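Local coordinates for protein phenylalanine ammonia-lyase (Rhodosporidium toruloides, PDB 1Y2M) that catalyses the non-oxidative deamination of L-phenylalanine and L-tyrosine to trans-cinnamic acid and p-coumaric acid, the committing step of phenylpropanoid metabolism, at residues B[420-425]-B[511-516]. Numbering follows the deposited sequence.
Sequences NTMEKT and RRTTES
Thr513 reaches from helix 506-560 into the flank of helix 416-443, where Met422 and Thr425, one turn apart, receive it. CB of Thr513 already bears on the neighbouring helix, lying 3.8 Å from SE of Met422, which is present here as selenomethionine. From this carbon the side chain divides into a polar and an apolar branch. The hydroxyl branch, OG1 of Thr513, sits beside its own backbone N (chi1 -56°) and comes within 2.9 Å of the carbonyl O of Met422. OG1 of Thr513 also lies within hydrogen-bonding reach of O of Ser509, one turn back on its own helix, and NH2 of Arg426 donates to it. The methyl branch takes the other course: CG2 of Thr513 lands 3.7 Å from CG2 of Thr425, and the same methyl lies against SE of Met422. The side chain of Met422 turns sharply about its CB-CG bond (chi2 -62°), which brings SE against CB and CG2 of Thr513, and it runs nearly perpendicular to the threonine's.

The rotation that turns the hydroxyl of Thr425 back to its own helix, where OG1 of Thr425 donates to O of Thr421 over 2.7 Å, also points its methyl at Thr513. N and OG1 of Thr425 approach that carbonyl one from above its plane and one from below. The contact is thus small and buried, a hydroxyl set against a backbone carbonyl, next to an apolar patch. Leu429 extends the packing around Thr513 along helix 416-443. Helix 273-303 closes in through Ala279 on Met422 and Ala286 on Thr425, while Leu379 of helix 368-391 also touches Thr425, placing helices 416-443 and 506-560 within the long-helix bundle characteristic of the PAL/histidase family.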
loop_
_atom_site.group_PDB
_atom_site.type_symbol
_atom_site.label_atom_id
_atom_site.label_comp_id
_atom_site.label_asym_id
_atom_site.label_seq_id
_atom_site.Cartn_x
_atom_site.Cartn_y
_atom_site.Cartn_z
ATOM N N ASN B 420 5.370 -15.901 0.150
ATOM C CA ASN B 420 5.252 -15.665 -1.301
ATOM C C ASN B 420 3.908 -16.088 -1.843
ATOM O O ASN B 420 3.240 -15.335 -2.564
ATOM C CB ASN B 420 6.396 -16.422 -2.028
ATOM C CG ASN B 420 6.318 -16.375 -3.600
ATOM O OD1 ASN B 420 5.829 -17.342 -4.235
ATOM N ND2 ASN B 420 6.890 -15.328 -4.206
ATOM N N THR B 421 3.474 -17.281 -1.478
ATOM C CA THR B 421 2.201 -17.770 -1.980
ATOM C C THR B 421 1.054 -16.893 -1.518
ATOM O O THR B 421 0.056 -16.671 -2.238
ATOM C CB THR B 421 1.901 -19.234 -1.579
ATOM O OG1 THR B 421 1.684 -19.381 -0.171
ATOM C CG2 THR B 421 3.072 -20.133 -2.012
HETATM N N MSE B 422 1.173 -16.432 -0.292
HETATM C CA MSE B 422 0.060 -15.646 0.312
HETATM C C MSE B 422 -0.044 -14.228 -0.265
HETATM O O MSE B 422 -1.131 -13.702 -0.488
HETATM C CB MSE B 422 0.224 -15.622 1.792
HETATM C CG MSE B 422 -0.032 -16.976 2.427
HETATM SE SE MSE B 422 -1.890 -17.618 2.141
HETATM C CE MSE B 422 -1.719 -18.779 0.545
ATOM N N GLU B 423 1.108 -13.597 -0.508
ATOM C CA GLU B 423 1.134 -12.227 -1.095
ATOM C C GLU B 423 0.443 -12.322 -2.457
ATOM O O GLU B 423 -0.478 -11.521 -2.740
ATOM C CB GLU B 423 2.553 -11.704 -1.232
ATOM C CG GLU B 423 3.345 -11.567 0.058
ATOM C CD GLU B 423 2.951 -10.388 0.936
ATOM O OE1 GLU B 423 3.660 -9.378 0.856
ATOM O OE2 GLU B 423 2.031 -10.491 1.740
ATOM N N LYS B 424 0.886 -13.268 -3.290
ATOM C CA LYS B 424 0.346 -13.419 -4.659
ATOM C C LYS B 424 -1.127 -13.785 -4.653
ATOM O O LYS B 424 -1.946 -13.271 -5.440
ATOM C CB LYS B 424 1.110 -14.488 -5.470
ATOM C CG LYS B 424 2.594 -14.244 -5.643
ATOM C CD LYS B 424 3.383 -15.570 -5.996
ATOM C CE LYS B 424 2.575 -16.494 -6.886
ATOM N NZ LYS B 424 1.481 -17.366 -6.271
ATOM N N THR B 425 -1.506 -14.682 -3.747
ATOM C CA THR B 425 -2.910 -15.099 -3.713
ATOM C C THR B 425 -3.785 -13.913 -3.299
ATOM O O THR B 425 -4.903 -13.758 -3.828
ATOM C CB THR B 425 -3.068 -16.313 -2.796
ATOM O OG1 THR B 425 -2.275 -17.399 -3.310
ATOM C CG2 THR B 425 -4.562 -16.752 -2.627
ATOM N N ARG B 511 -2.930 -14.701 7.273
ATOM C CA ARG B 511 -4.092 -14.133 7.950
ATOM C C ARG B 511 -4.796 -13.151 7.062
ATOM O O ARG B 511 -6.048 -13.182 6.959
ATOM C CB ARG B 511 -3.706 -13.499 9.277
ATOM C CG ARG B 511 -3.454 -14.511 10.417
ATOM C CD ARG B 511 -2.932 -13.916 11.693
ATOM N NE ARG B 511 -3.680 -12.710 11.966
ATOM C CZ ARG B 511 -3.178 -11.515 12.250
ATOM N NH1 ARG B 511 -1.862 -11.293 12.370
ATOM N NH2 ARG B 511 -4.037 -10.520 12.349
ATOM N N ARG B 512 -4.021 -12.278 6.422
ATOM C CA ARG B 512 -4.670 -11.284 5.560
ATOM C C ARG B 512 -5.300 -11.946 4.347
ATOM O O ARG B 512 -6.428 -11.590 3.944
ATOM C CB ARG B 512 -3.676 -10.175 5.170
ATOM C CG ARG B 512 -3.149 -9.346 6.309
ATOM C CD ARG B 512 -4.288 -8.755 7.129
ATOM N NE ARG B 512 -3.789 -7.859 8.159
ATOM C CZ ARG B 512 -4.322 -7.651 9.335
ATOM N NH1 ARG B 512 -5.296 -8.450 9.829
ATOM N NH2 ARG B 512 -3.741 -6.726 10.113
ATOM N N THR B 513 -4.643 -12.950 3.775
ATOM C CA THR B 513 -5.236 -13.633 2.610
ATOM C C THR B 513 -6.519 -14.396 3.032
ATOM O O THR B 513 -7.443 -14.477 2.247
ATOM C CB THR B 513 -4.195 -14.577 1.992
ATOM O OG1 THR B 513 -3.042 -13.790 1.674
ATOM C CG2 THR B 513 -4.778 -15.310 0.777
ATOM N N THR B 514 -6.575 -14.968 4.263
ATOM C CA THR B 514 -7.755 -15.635 4.773
ATOM C C THR B 514 -8.886 -14.640 4.875
ATOM O O THR B 514 -10.033 -14.976 4.542
ATOM C CB THR B 514 -7.428 -16.272 6.130
ATOM O OG1 THR B 514 -6.400 -17.274 5.968
ATOM C CG2 THR B 514 -8.644 -16.889 6.717
ATOM N N GLU B 515 -8.589 -13.394 5.292
ATOM C CA GLU B 515 -9.626 -12.367 5.374
ATOM C C GLU B 515 -10.086 -12.006 3.955
ATOM O O GLU B 515 -11.296 -11.826 3.721
ATOM C CB GLU B 515 -9.123 -11.137 6.102
ATOM C CG GLU B 515 -10.266 -10.139 6.339
ATOM C CD GLU B 515 -9.955 -8.950 7.236
ATOM O OE1 GLU B 515 -8.836 -8.854 7.834
ATOM O OE2 GLU B 515 -10.863 -8.076 7.354
ATOM N N SER B 516 -9.157 -11.913 2.995
ATOM C CA SER B 516 -9.574 -11.649 1.621
ATOM C C SER B 516 -10.458 -12.775 1.084
ATOM O O SER B 516 -11.449 -12.515 0.393
ATOM C CB SER B 516 -8.394 -11.459 0.688
ATOM O OG SER B 516 -7.728 -10.254 1.031
#